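O-methyltransferase, putative (PDB 3DUW) probably transfers a methyl group from S-adenosyl-L-methionine to a hydroxyl oxygen of its substrate, and binds the by-product S-adenosyl-L-homocysteine. Local coordinates at residues L29-A34 against R100-R105; I74-G79 against F134-I139; E113-L118 against Q124-E129; L205-S210 against D214-A219. All blocks are in the same frame, centred on the assembly; numbering follows the deposited sequence.

Contact 1 of 4, residues L29-A34 against R100-R105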
# COMPACT_ATOMS: atom_id res chain seq x y z
N LEU A 29 16.34 -8.39 14.98
CA LEU A 29 16.71 -7.00 15.20
C LEU A 29 17.78 -6.85 16.28
O LEU A 29 18.65 -5.98 16.19
CB LEU A 29 15.46 -6.17 15.54
CG LEU A 29 14.43 -6.06 14.41
CD1 LEU A 29 13.17 -5.39 14.93
CD2 LEU A 29 15.03 -5.28 13.24
N GLN A 30 17.73 -7.70 17.31
CA GLN A 30 18.72 -7.65 18.38
C GLN A 30 20.09 -8.03 17.84
O GLN A 30 21.10 -7.42 18.20
CB GLN A 30 18.33 -8.60 19.51
CG GLN A 30 17.15 -8.13 20.34
CD GLN A 30 16.65 -9.20 21.29
OE1 GLN A 30 15.73 -8.97 22.08
NE2 GLN A 30 17.25 -10.38 21.22
N VAL A 31 20.14 -9.06 17.00
CA VAL A 31 21.40 -9.50 16.42
C VAL A 31 21.94 -8.41 15.48
O VAL A 31 23.13 -8.10 15.50
CB VAL A 31 21.24 -10.83 15.65
CG1 VAL A 31 22.51 -11.16 14.88
CG2 VAL A 31 20.91 -11.95 16.64
N ASN A 32 21.06 -7.82 14.68
CA ASN A 32 21.50 -6.76 13.77
C ASN A 32 22.16 -5.63 14.57
O ASN A 32 23.23 -5.14 14.21
CB ASN A 32 20.31 -6.19 12.98
CG ASN A 32 19.81 -7.14 11.90
OD1 ASN A 32 20.38 -8.22 11.68
ND2 ASN A 32 18.75 -6.74 11.20
N ALA A 33 21.52 -5.23 15.66
CA ALA A 33 22.04 -4.16 16.51
C ALA A 33 23.34 -4.54 17.19
O ALA A 33 24.27 -3.74 17.25
CB ALA A 33 21.00 -3.77 17.55
N ALA A 34 23.42 -5.76 17.70
CA ALA A 34 24.63 -6.22 18.36
C ALA A 34 25.80 -6.19 17.38
O ALA A 34 26.94 -5.94 17.77
CB ALA A 34 24.44 -7.63 18.91
N ARG A 100 21.90 -14.22 6.25
CA ARG A 100 21.74 -15.66 6.07
C ARG A 100 21.47 -16.32 7.41
O ARG A 100 20.66 -17.24 7.51
CB ARG A 100 23.00 -16.27 5.45
CG ARG A 100 23.26 -15.83 4.03
CD ARG A 100 24.38 -16.63 3.37
NE ARG A 100 24.66 -16.12 2.04
CZ ARG A 100 25.58 -15.20 1.76
NH1 ARG A 100 26.34 -14.69 2.72
NH2 ARG A 100 25.70 -14.75 0.51
N SER A 101 22.16 -15.85 8.45
CA SER A 101 22.00 -16.40 9.79
C SER A 101 20.61 -16.12 10.34
O SER A 101 19.98 -17.00 10.92
CB SER A 101 23.07 -15.82 10.72
OG SER A 101 24.37 -16.08 10.20
N ASN A 102 20.12 -14.90 10.14
CA ASN A 102 18.79 -14.54 10.61
C ASN A 102 17.73 -15.30 9.84
O ASN A 102 16.75 -15.77 10.41
CB ASN A 102 18.55 -13.04 10.48
CG ASN A 102 19.32 -12.24 11.51
OD1 ASN A 102 19.53 -12.70 12.63
ND2 ASN A 102 19.72 -11.02 11.15
N ILE A 103 17.93 -15.42 8.53
CA ILE A 103 16.99 -16.13 7.68
C ILE A 103 16.94 -17.60 8.09
O ILE A 103 15.87 -18.22 8.09
CB ILE A 103 17.39 -15.98 6.20
CG1 ILE A 103 17.16 -14.53 5.76
CG2 ILE A 103 16.58 -16.93 5.33
CD1 ILE A 103 17.69 -14.20 4.39
N GLU A 104 18.09 -18.15 8.45
CA GLU A 104 18.17 -19.55 8.87
C GLU A 104 17.45 -19.74 10.21
O GLU A 104 16.73 -20.73 10.40
CB GLU A 104 19.63 -19.98 9.00
CG GLU A 104 19.82 -21.39 9.56
CD GLU A 104 19.18 -22.45 8.68
OE1 GLU A 104 19.58 -22.57 7.50
OE2 GLU A 104 18.28 -23.17 9.17
N ARG A 105 17.64 -18.80 11.13
CA ARG A 105 17.00 -18.89 12.43
C ARG A 105 15.48 -18.80 12.28
O ARG A 105 14.74 -19.31 13.12
CB ARG A 105 17.51 -17.78 13.36
CG ARG A 105 17.52 -18.19 14.84
CD ARG A 105 18.13 -17.13 15.75
NE ARG A 105 19.40 -16.61 15.25
CZ ARG A 105 19.52 -15.48 14.56
NH1 ARG A 105 18.44 -14.74 14.31
NH2 ARG A 105 20.70 -15.09 14.11

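Contact 2 of 4, residues I74-G79 against F134-I139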
# COMPACT_ATOMS: atom_id res chain seq x y z
N ILE A 74 12.61 -11.60 5.52
CA ILE A 74 11.78 -12.55 6.25
C ILE A 74 10.30 -12.22 6.06
O ILE A 74 9.48 -13.12 5.84
CB ILE A 74 12.17 -12.56 7.74
CG1 ILE A 74 13.55 -13.21 7.89
CG2 ILE A 74 11.12 -13.30 8.56
CD1 ILE A 74 14.19 -13.00 9.25
N TRP A 75 9.94 -10.94 6.13
CA TRP A 75 8.55 -10.55 5.93
C TRP A 75 8.10 -10.95 4.53
O TRP A 75 7.00 -11.48 4.34
CB TRP A 75 8.37 -9.04 6.09
CG TRP A 75 8.31 -8.55 7.50
CD1 TRP A 75 9.28 -7.88 8.19
CD2 TRP A 75 7.19 -8.64 8.40
NE1 TRP A 75 8.83 -7.54 9.44
CE2 TRP A 75 7.55 -8.00 9.60
CE3 TRP A 75 5.91 -9.21 8.29
CZ2 TRP A 75 6.69 -7.90 10.69
CZ3 TRP A 75 5.04 -9.11 9.38
CH2 TRP A 75 5.44 -8.46 10.56
N LEU A 76 8.95 -10.70 3.54
CA LEU A 76 8.64 -11.05 2.15
C LEU A 76 8.50 -12.55 1.97
O LEU A 76 7.53 -13.03 1.37
CB LEU A 76 9.72 -10.52 1.21
CG LEU A 76 9.80 -8.99 1.04
CD1 LEU A 76 11.10 -8.61 0.36
CD2 LEU A 76 8.61 -8.52 0.22
N ALA A 77 9.47 -13.30 2.48
CA ALA A 77 9.45 -14.75 2.35
C ALA A 77 8.22 -15.37 3.02
O ALA A 77 7.67 -16.35 2.52
CB ALA A 77 10.71 -15.34 2.95
N ARG A 78 7.79 -14.79 4.13
CA ARG A 78 6.62 -15.32 4.82
C ARG A 78 5.33 -15.09 4.06
O ARG A 78 4.28 -15.63 4.43
CB ARG A 78 6.54 -14.72 6.23
CG ARG A 78 7.57 -15.30 7.17
CD ARG A 78 7.52 -14.64 8.53
NE ARG A 78 8.33 -15.36 9.50
CZ ARG A 78 8.49 -14.99 10.77
NH1 ARG A 78 7.89 -13.89 11.21
NH2 ARG A 78 9.23 -15.72 11.59
N GLY A 79 5.39 -14.31 2.99
CA GLY A 79 4.21 -14.06 2.19
C GLY A 79 4.05 -15.09 1.08
O GLY A 79 3.02 -15.14 0.41
N PHE A 134 10.79 -12.27 -12.26
CA PHE A 134 10.38 -11.99 -10.89
C PHE A 134 9.02 -11.30 -10.89
O PHE A 134 8.79 -10.36 -11.65
CB PHE A 134 11.43 -11.10 -10.22
CG PHE A 134 12.75 -11.79 -10.03
CD1 PHE A 134 12.91 -12.75 -9.04
CD2 PHE A 134 13.83 -11.50 -10.86
CE1 PHE A 134 14.12 -13.42 -8.88
CE2 PHE A 134 15.04 -12.16 -10.71
CZ PHE A 134 15.19 -13.12 -9.72
N ASP A 135 8.12 -11.79 -10.04
CA ASP A 135 6.76 -11.25 -9.95
C ASP A 135 6.65 -10.09 -8.96
O ASP A 135 5.68 -9.34 -9.01
CB ASP A 135 5.77 -12.33 -9.50
CG ASP A 135 6.07 -13.69 -10.10
OD1 ASP A 135 6.18 -13.79 -11.33
OD2 ASP A 135 6.17 -14.67 -9.32
N PHE A 136 7.62 -9.96 -8.07
CA PHE A 136 7.60 -8.91 -7.05
C PHE A 136 9.04 -8.47 -6.82
O PHE A 136 9.91 -9.31 -6.55
CB PHE A 136 6.98 -9.47 -5.77
CG PHE A 136 6.64 -8.44 -4.74
CD1 PHE A 136 7.64 -7.85 -3.97
CD2 PHE A 136 5.32 -8.08 -4.51
CE1 PHE A 136 7.32 -6.91 -2.98
CE2 PHE A 136 4.99 -7.15 -3.53
CZ PHE A 136 6.00 -6.56 -2.76
N ILE A 137 9.30 -7.17 -6.93
CA ILE A 137 10.65 -6.65 -6.76
C ILE A 137 10.68 -5.51 -5.74
O ILE A 137 9.94 -4.52 -5.87
CB ILE A 137 11.20 -6.15 -8.12
CG1 ILE A 137 11.11 -7.29 -9.15
CG2 ILE A 137 12.63 -5.67 -7.98
CD1 ILE A 137 11.47 -6.89 -10.56
N PHE A 138 11.53 -5.65 -4.73
CA PHE A 138 11.66 -4.65 -3.67
C PHE A 138 13.03 -3.99 -3.80
O PHE A 138 14.06 -4.64 -3.63
CB PHE A 138 11.51 -5.32 -2.30
CG PHE A 138 11.58 -4.37 -1.13
CD1 PHE A 138 10.89 -3.16 -1.16
CD2 PHE A 138 12.31 -4.69 0.01
CE1 PHE A 138 10.92 -2.29 -0.06
CE2 PHE A 138 12.35 -3.83 1.10
CZ PHE A 138 11.65 -2.63 1.07
N ILE A 139 13.03 -2.70 -4.13
CA ILE A 139 14.26 -1.94 -4.29
C ILE A 139 14.51 -1.17 -3.00
O ILE A 139 13.80 -0.20 -2.70
CB ILE A 139 14.15 -0.98 -5.49
CG1 ILE A 139 13.77 -1.77 -6.74
CG2 ILE A 139 15.47 -0.26 -5.70
CD1 ILE A 139 13.57 -0.93 -7.98

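Contact 3 of 4, residues E113-L118 against Q124-E129. With SAH (S-adenosyl-L-homocysteine), chain C.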
# COMPACT_ATOMS: atom_id res chain seq x y z
N GLU A 113 17.57 -17.05 -1.05
CA GLU A 113 18.95 -17.09 -1.52
C GLU A 113 19.51 -15.68 -1.36
O GLU A 113 18.97 -14.72 -1.92
CB GLU A 113 19.01 -17.49 -3.00
CG GLU A 113 20.38 -17.27 -3.63
CD GLU A 113 20.46 -17.78 -5.06
OE1 GLU A 113 19.59 -17.41 -5.88
OE2 GLU A 113 21.40 -18.54 -5.37
N VAL A 114 20.58 -15.56 -0.58
CA VAL A 114 21.24 -14.28 -0.37
C VAL A 114 22.49 -14.29 -1.24
O VAL A 114 23.36 -15.15 -1.06
CB VAL A 114 21.66 -14.08 1.10
CG1 VAL A 114 22.38 -12.75 1.26
CG2 VAL A 114 20.45 -14.12 2.02
N ARG A 115 22.58 -13.36 -2.18
CA ARG A 115 23.75 -13.29 -3.05
C ARG A 115 24.61 -12.09 -2.68
O ARG A 115 24.15 -10.94 -2.70
CB ARG A 115 23.33 -13.19 -4.53
CG ARG A 115 24.52 -13.21 -5.48
CD ARG A 115 24.12 -13.30 -6.95
NE ARG A 115 23.33 -14.49 -7.24
CZ ARG A 115 23.47 -15.24 -8.33
NH1 ARG A 115 24.39 -14.93 -9.24
NH2 ARG A 115 22.70 -16.30 -8.52
N THR A 116 25.86 -12.36 -2.33
CA THR A 116 26.79 -11.31 -1.93
C THR A 116 27.45 -10.64 -3.13
O THR A 116 27.87 -11.32 -4.07
CB THR A 116 27.90 -11.86 -1.03
OG1 THR A 116 27.31 -12.48 0.12
CG2 THR A 116 28.82 -10.74 -0.57
N GLY A 117 27.54 -9.32 -3.09
CA GLY A 117 28.16 -8.58 -4.16
C GLY A 117 27.40 -7.32 -4.53
O GLY A 117 26.28 -7.11 -4.05
N LEU A 118 28.00 -6.48 -5.36
CA LEU A 118 27.33 -5.26 -5.79
C LEU A 118 26.12 -5.70 -6.60
O LEU A 118 26.22 -6.54 -7.49
CB LEU A 118 28.27 -4.40 -6.63
CG LEU A 118 29.51 -3.88 -5.90
CD1 LEU A 118 30.41 -3.12 -6.88
CD2 LEU A 118 29.09 -2.98 -4.76
N GLN A 124 23.32 -8.89 -13.37
CA GLN A 124 23.79 -9.36 -14.67
C GLN A 124 23.93 -10.88 -14.61
O GLN A 124 23.60 -11.58 -15.57
CB GLN A 124 25.13 -8.72 -15.02
CG GLN A 124 25.68 -9.10 -16.38
CD GLN A 124 24.69 -8.84 -17.50
OE1 GLN A 124 23.89 -9.70 -17.87
NE2 GLN A 124 24.74 -7.63 -18.05
N GLN A 125 24.42 -11.38 -13.48
CA GLN A 125 24.60 -12.82 -13.30
C GLN A 125 23.25 -13.52 -13.30
O GLN A 125 23.09 -14.58 -13.90
CB GLN A 125 25.31 -13.10 -11.97
CG GLN A 125 26.76 -12.64 -11.92
CD GLN A 125 27.40 -12.87 -10.57
OE1 GLN A 125 27.39 -13.99 -10.05
NE2 GLN A 125 27.97 -11.82 -10.00
N ILE A 126 22.27 -12.91 -12.63
CA ILE A 126 20.93 -13.47 -12.57
C ILE A 126 20.33 -13.61 -13.97
O ILE A 126 19.68 -14.61 -14.27
CB ILE A 126 20.02 -12.60 -11.67
CG1 ILE A 126 20.46 -12.75 -10.21
CG2 ILE A 126 18.56 -12.99 -11.84
CD1 ILE A 126 19.78 -11.79 -9.25
N GLU A 127 20.57 -12.62 -14.82
CA GLU A 127 20.07 -12.68 -16.18
C GLU A 127 20.80 -13.79 -16.93
O GLU A 127 20.19 -14.59 -17.63
CB GLU A 127 20.27 -11.35 -16.91
CG GLU A 127 19.98 -11.43 -18.40
CD GLU A 127 19.98 -10.08 -19.08
OE1 GLU A 127 20.98 -9.35 -18.96
OE2 GLU A 127 18.97 -9.76 -19.74
N ASN A 128 22.13 -13.82 -16.78
CA ASN A 128 22.96 -14.83 -17.42
C ASN A 128 22.45 -16.21 -17.03
O ASN A 128 22.35 -17.11 -17.87
CB ASN A 128 24.42 -14.69 -16.99
CG ASN A 128 25.09 -13.48 -17.61
OD1 ASN A 128 26.24 -13.17 -17.28
ND2 ASN A 128 24.39 -12.80 -18.51
N GLU A 129 22.15 -16.38 -15.75
CA GLU A 129 21.63 -17.64 -15.25
C GLU A 129 20.18 -17.72 -15.72
O GLU A 129 19.62 -16.72 -16.16
CB GLU A 129 21.76 -17.68 -13.72
CG GLU A 129 23.22 -17.85 -13.28
CD GLU A 129 23.48 -17.47 -11.83
OE1 GLU A 129 22.69 -17.86 -10.95
OE2 GLU A 129 24.50 -16.78 -11.58
N SAH C . 15.52 -3.78 3.06
CA SAH C . 16.32 -4.19 4.28
CB SAH C . 17.35 -3.17 4.60
CG SAH C . 18.41 -2.88 3.56
SD SAH C . 19.36 -1.38 4.07
C SAH C . 15.33 -4.28 5.49
O SAH C . 14.15 -3.95 5.31
OXT SAH C . 15.81 -4.70 6.60
C5' SAH C . 20.22 -1.08 2.58
C4' SAH C . 21.26 -2.26 2.25
O4' SAH C . 21.82 -1.80 1.02
C3' SAH C . 22.47 -2.38 3.17
O3' SAH C . 22.55 -3.68 3.77
C2' SAH C . 23.67 -2.04 2.21
O2' SAH C . 24.88 -2.69 2.57
C1' SAH C . 23.12 -2.44 0.86
N9 SAH C . 23.72 -1.94 -0.23
C8 SAH C . 24.28 -0.70 -0.51
N7 SAH C . 24.78 -0.58 -1.69
C5 SAH C . 24.56 -1.83 -2.30
C6 SAH C . 24.88 -2.32 -3.62
N6 SAH C . 25.51 -1.59 -4.55
N1 SAH C . 24.50 -3.62 -3.87
C2 SAH C . 23.86 -4.40 -2.95
N3 SAH C . 23.53 -3.97 -1.68
C4 SAH C . 23.91 -2.68 -1.43
O HOH W 1 27.77 -10.86 -7.52

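Contact 4 of 4, residues L205-S210 against D214-A219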
# COMPACT_ATOMS: atom_id res chain seq x y z
N LEU A 205 3.18 6.99 -1.99
CA LEU A 205 2.51 7.47 -0.79
C LEU A 205 3.59 7.93 0.18
O LEU A 205 4.64 7.30 0.31
CB LEU A 205 1.68 6.36 -0.13
CG LEU A 205 0.47 5.81 -0.90
CD1 LEU A 205 -0.27 4.80 -0.03
CD2 LEU A 205 -0.46 6.95 -1.30
N GLN A 206 3.34 9.06 0.83
CA GLN A 206 4.27 9.58 1.82
C GLN A 206 3.81 8.95 3.13
O GLN A 206 2.61 8.90 3.41
CB GLN A 206 4.15 11.10 1.94
CG GLN A 206 4.32 11.86 0.65
CD GLN A 206 4.17 13.35 0.86
OE1 GLN A 206 4.90 13.94 1.65
NE2 GLN A 206 3.23 13.96 0.16
N THR A 207 4.75 8.46 3.92
CA THR A 207 4.40 7.84 5.18
C THR A 207 5.16 8.43 6.35
O THR A 207 6.23 9.02 6.18
CB THR A 207 4.69 6.31 5.18
OG1 THR A 207 6.11 6.09 5.12
CG2 THR A 207 4.02 5.65 3.99
N VAL A 208 4.59 8.28 7.54
CA VAL A 208 5.26 8.72 8.75
C VAL A 208 5.13 7.55 9.72
O VAL A 208 4.25 6.70 9.57
CB VAL A 208 4.64 10.00 9.38
CG1 VAL A 208 4.91 11.19 8.47
CG2 VAL A 208 3.16 9.82 9.63
N GLY A 209 6.02 7.50 10.69
CA GLY A 209 6.00 6.42 11.65
C GLY A 209 7.28 6.43 12.44
O GLY A 209 7.97 7.45 12.50
N SER A 210 7.62 5.29 13.03
CA SER A 210 8.82 5.17 13.84
C SER A 210 10.12 5.54 13.13
O SER A 210 11.09 5.92 13.79
CB SER A 210 8.93 3.76 14.40
OG SER A 210 8.97 2.79 13.37
N ASP A 214 8.93 9.68 5.41
CA ASP A 214 9.50 9.14 4.18
C ASP A 214 8.35 8.71 3.26
O ASP A 214 7.32 9.37 3.21
CB ASP A 214 10.40 7.94 4.52
CG ASP A 214 11.56 7.77 3.56
OD1 ASP A 214 11.47 8.24 2.40
OD2 ASP A 214 12.57 7.15 3.96
N GLY A 215 8.53 7.62 2.53
CA GLY A 215 7.49 7.18 1.63
C GLY A 215 7.96 6.11 0.67
O GLY A 215 9.15 5.78 0.62
N PHE A 216 7.03 5.57 -0.11
CA PHE A 216 7.37 4.53 -1.06
C PHE A 216 6.61 4.64 -2.37
O PHE A 216 5.53 5.24 -2.45
CB PHE A 216 7.08 3.14 -0.46
CG PHE A 216 5.62 2.85 -0.27
CD1 PHE A 216 4.91 3.39 0.81
CD2 PHE A 216 4.93 2.04 -1.17
CE1 PHE A 216 3.55 3.13 0.98
CE2 PHE A 216 3.57 1.78 -1.01
CZ PHE A 216 2.88 2.32 0.07
N ILE A 217 7.21 4.06 -3.40
CA ILE A 217 6.62 4.00 -4.72
C ILE A 217 6.11 2.58 -4.92
O ILE A 217 6.75 1.61 -4.50
CB ILE A 217 7.66 4.32 -5.82
CG1 ILE A 217 7.77 5.84 -6.02
CG2 ILE A 217 7.29 3.61 -7.13
CD1 ILE A 217 8.96 6.27 -6.85
N MSE A 218 4.93 2.46 -5.52
CA MSE A 218 4.37 1.16 -5.85
C MSE A 218 4.06 1.26 -7.33
O MSE A 218 3.30 2.13 -7.76
CB MSE A 218 3.09 0.85 -5.06
CG MSE A 218 2.51 -0.52 -5.39
SE MSE A 218 1.12 -1.12 -4.20
CE MSE A 218 -0.38 -0.24 -5.04
N ALA A 219 4.68 0.38 -8.11
CA ALA A 219 4.51 0.38 -9.56
C ALA A 219 4.12 -1.00 -10.05
O ALA A 219 4.44 -2.02 -9.43
CB ALA A 219 5.81 0.81 -10.23

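Contact 1 of 4, residues L29-A34 against R100-R105
Asn-32 and Asn-102 each carry CG beside the backbone N and anti to the carbonyl carbon (both chi1 near -74°), and this brings their amides together between two helices. Asn-102 ND2 donates to Asn-32 OD1 at 2.9 Å, but the N-H points well off the line and the bond is weak; the amide planes are turned 56° against each other. The same ND2 also donates to the carbonyl of Gly-69, while Asn-32 ND2 makes a weak bond to Asp-41, so both buried amides are tied to the chain around them. At the other end of its amide, Asn-102 OD1 takes both terminal nitrogens of Arg-105, one turn of helix or so further on: NH1 at 2.9 Å and NH2 at 3.0 Å from that single oxygen. NH1 lies in the carbonyl plane on a lone pair, and NH2 is tilted 29° from it. The Arg-105 chain, bent at its third torsion, folds back to make this end-on grip, which fixes which end of the Asn-102 amide is oxygen. Here the axes of 29-34 (on helix 23-34) and 100-105 (on helix 93-105 of the Rossmann-like methyltransferase domain) run nearly antiparallel and approach to 10.7 Å. Val-31 packs alongside: its CB stands 3.9 Å from Asn-102 OD1, and its CG2 lies over one face of the Arg-105 guanidinium, 4.0 Å from NH2. Leu-68, which binds S-adenosyl-L-homocysteine, has its side chain about 5 Å from that of Asn-32.

Contact 2 of 4, residues I74-G79 against F134-I139
Leu-76 meets two phenylalanines of the neighbouring strand with its two methyl groups, one to each ring. Leu-76 CD2 lies 3.8 Å from Phe-136 CE1, and Leu-76 CD1 lies 4.1 Å from Phe-138 CD2. The leucine side chain crosses each aromatic side chain at about a right angle, and its forked end touches both rings obliquely. No hydrogen bond joins the two segments; the contact is wholly apolar, and all three residues are buried. Both phenylalanines hold CG anti to the backbone N (chi1 -168° and -178°), which carries their rings out from the strand toward the helix, whereas the intervening Ile-137 leaves the strand on its other face. A second shell closes round this core. Leu-76 also packs on Val-54 of helix 44-57 and on Glu-64 of strand 61-65; Phe-136 rests against Val-162 and Ile-164 of strand 162-166, and Phe-138 against Ile-164 and Asp-166. Backbone bonds from Phe-136 to Leu-63 and from Ile-137 to Val-162 hold strand 136-139 between its two parallel neighbours, while the salt bridge of Asp-135 with Arg-158 ties down its approach. Phe-138 also touches the bound S-adenosyl-L-homocysteine, and its side chain lies about 4 Å from those of Val-42 and Ser-72, both of which bind that ligand. Helix 71-77 thus lies against the parallel part of the mixed sheet at the cofactor pocket, an arrangement characteristic of the Rossmann-like fold of S-adenosylmethionine-dependent methyltransferases.

Contact 3 of 4, residues E113-L118 against Q124-E129
Strand 113-116 passes helix 124-128 with nearest CA atoms, those of Arg-115 and Ile-126, 9.9 Å apart, so the gap is bridged by side chains. Arg-115 spans it: CG stands anti to the backbone N (chi1 -176°), and a bend at the third torsion presents the guanidinium edge to Glu-129, just beyond the helix. The salt bridge is bidentate and end-on, Arg-115 NH1 to Glu-129 OE2 at 3.0 Å and NH2 to OE1 at 2.9 Å. Both bonds are nearly straight, at about 170°, and come from the syn side, somewhat out of the carboxylate plane, with the two planes 27° apart. Together they limit rotation of the Arg-115 guanidinium and the Glu-129 carboxylate. Arg-115 NH1 also gives a weak bond to Gln-125 OE1 at 3.2 Å, and Ile-126 CG1 lies over one guanidinium face, 4.3 Å from Arg-115 CZ. This is a strand-to-helix connection of the Rossmann-like sheet: strand 112-116 is outermost on one side within the chain, and the turn leading into helix 119-128 borders the ligand. There Leu-118, at the N-cap position, brings its CA to 3.8 Å from the adenine N1 of S-adenosyl-L-homocysteine, and Gly-117 has backbone angles that suit a residue without a side chain. A water accepts a weak bond from Gln-125 NE2 at 2.7 Å and donates a weak one to the carbonyl of Thr-116. Tyr-131 hydrogen-bonds Glu-113 and, weakly, NH2 of Arg-115.

Contact 4 of 4, residues L205-S210 against D214-A219
Leu-205 and Phe-216 exchange two backbone hydrogen bonds, N to O at 3.0 Å in each direction. Thr-207 and Asp-214 form the next hydrogen-bonded pair: Asp-214 N reaches Thr-207 O at 2.9 Å, while Thr-207 N meets Asp-214 O at 2.8 Å from above the carbonyl plane. Between them Gln-206 and Gly-215 make a non-hydrogen-bonded pair whose CA atoms approach to 4.0 Å; a CB on Gly-215 would run into Leu-205 O. The Asp-214 carboxylate turns to Asn-167 and to the backbone of Val-169 and Arg-170. On the face shared by Leu-205, Thr-207 and Phe-216, the phenylalanine has CG between its backbone N and carbonyl carbon (chi1 69°), and its ring leans across to the partner strand. Phe-216 CE1 lies 3.9 Å from Leu-205 CB, and Thr-207 CG2 meets the ring edge at 4.0 Å from the same CE1. Gln-206 binds Tyr-213 through OE1 and, through NE2, Asp-11 and the Trp-7 carbonyl, both of the second subunit. Four backbone bonds and the packing of Leu-205, Thr-207 and Phe-216 thus fix the register of this beta hairpin, leaving the Gln-206 to Val-208 edge to pair antiparallel with a strand of that subunit.

From the N terminus, segment 29-34 meets 100-105, 66 residues on, to close contact 1. Helix 71-77 lies inside that loop and packs on strand 136-139 beyond it, so contacts 1 and 2 cross; they touch where Ile-74 packs on the Asn-102 carbonyl. Contact 3, a short local closure, nests within the loop of contact 2, and Phe-134 packs against Ile-126 between them. Arg-100 joins contact 1 to contact 3 by probable hydrogen bonds to Thr-116 and Val-114. Contact 4 follows in series as the C-terminal hairpin. Contacts 2, 3 and 4 reach one sheet, with contacts 3 and 4 on opposite sides of the chain's centre, about 28 Å apart between centres.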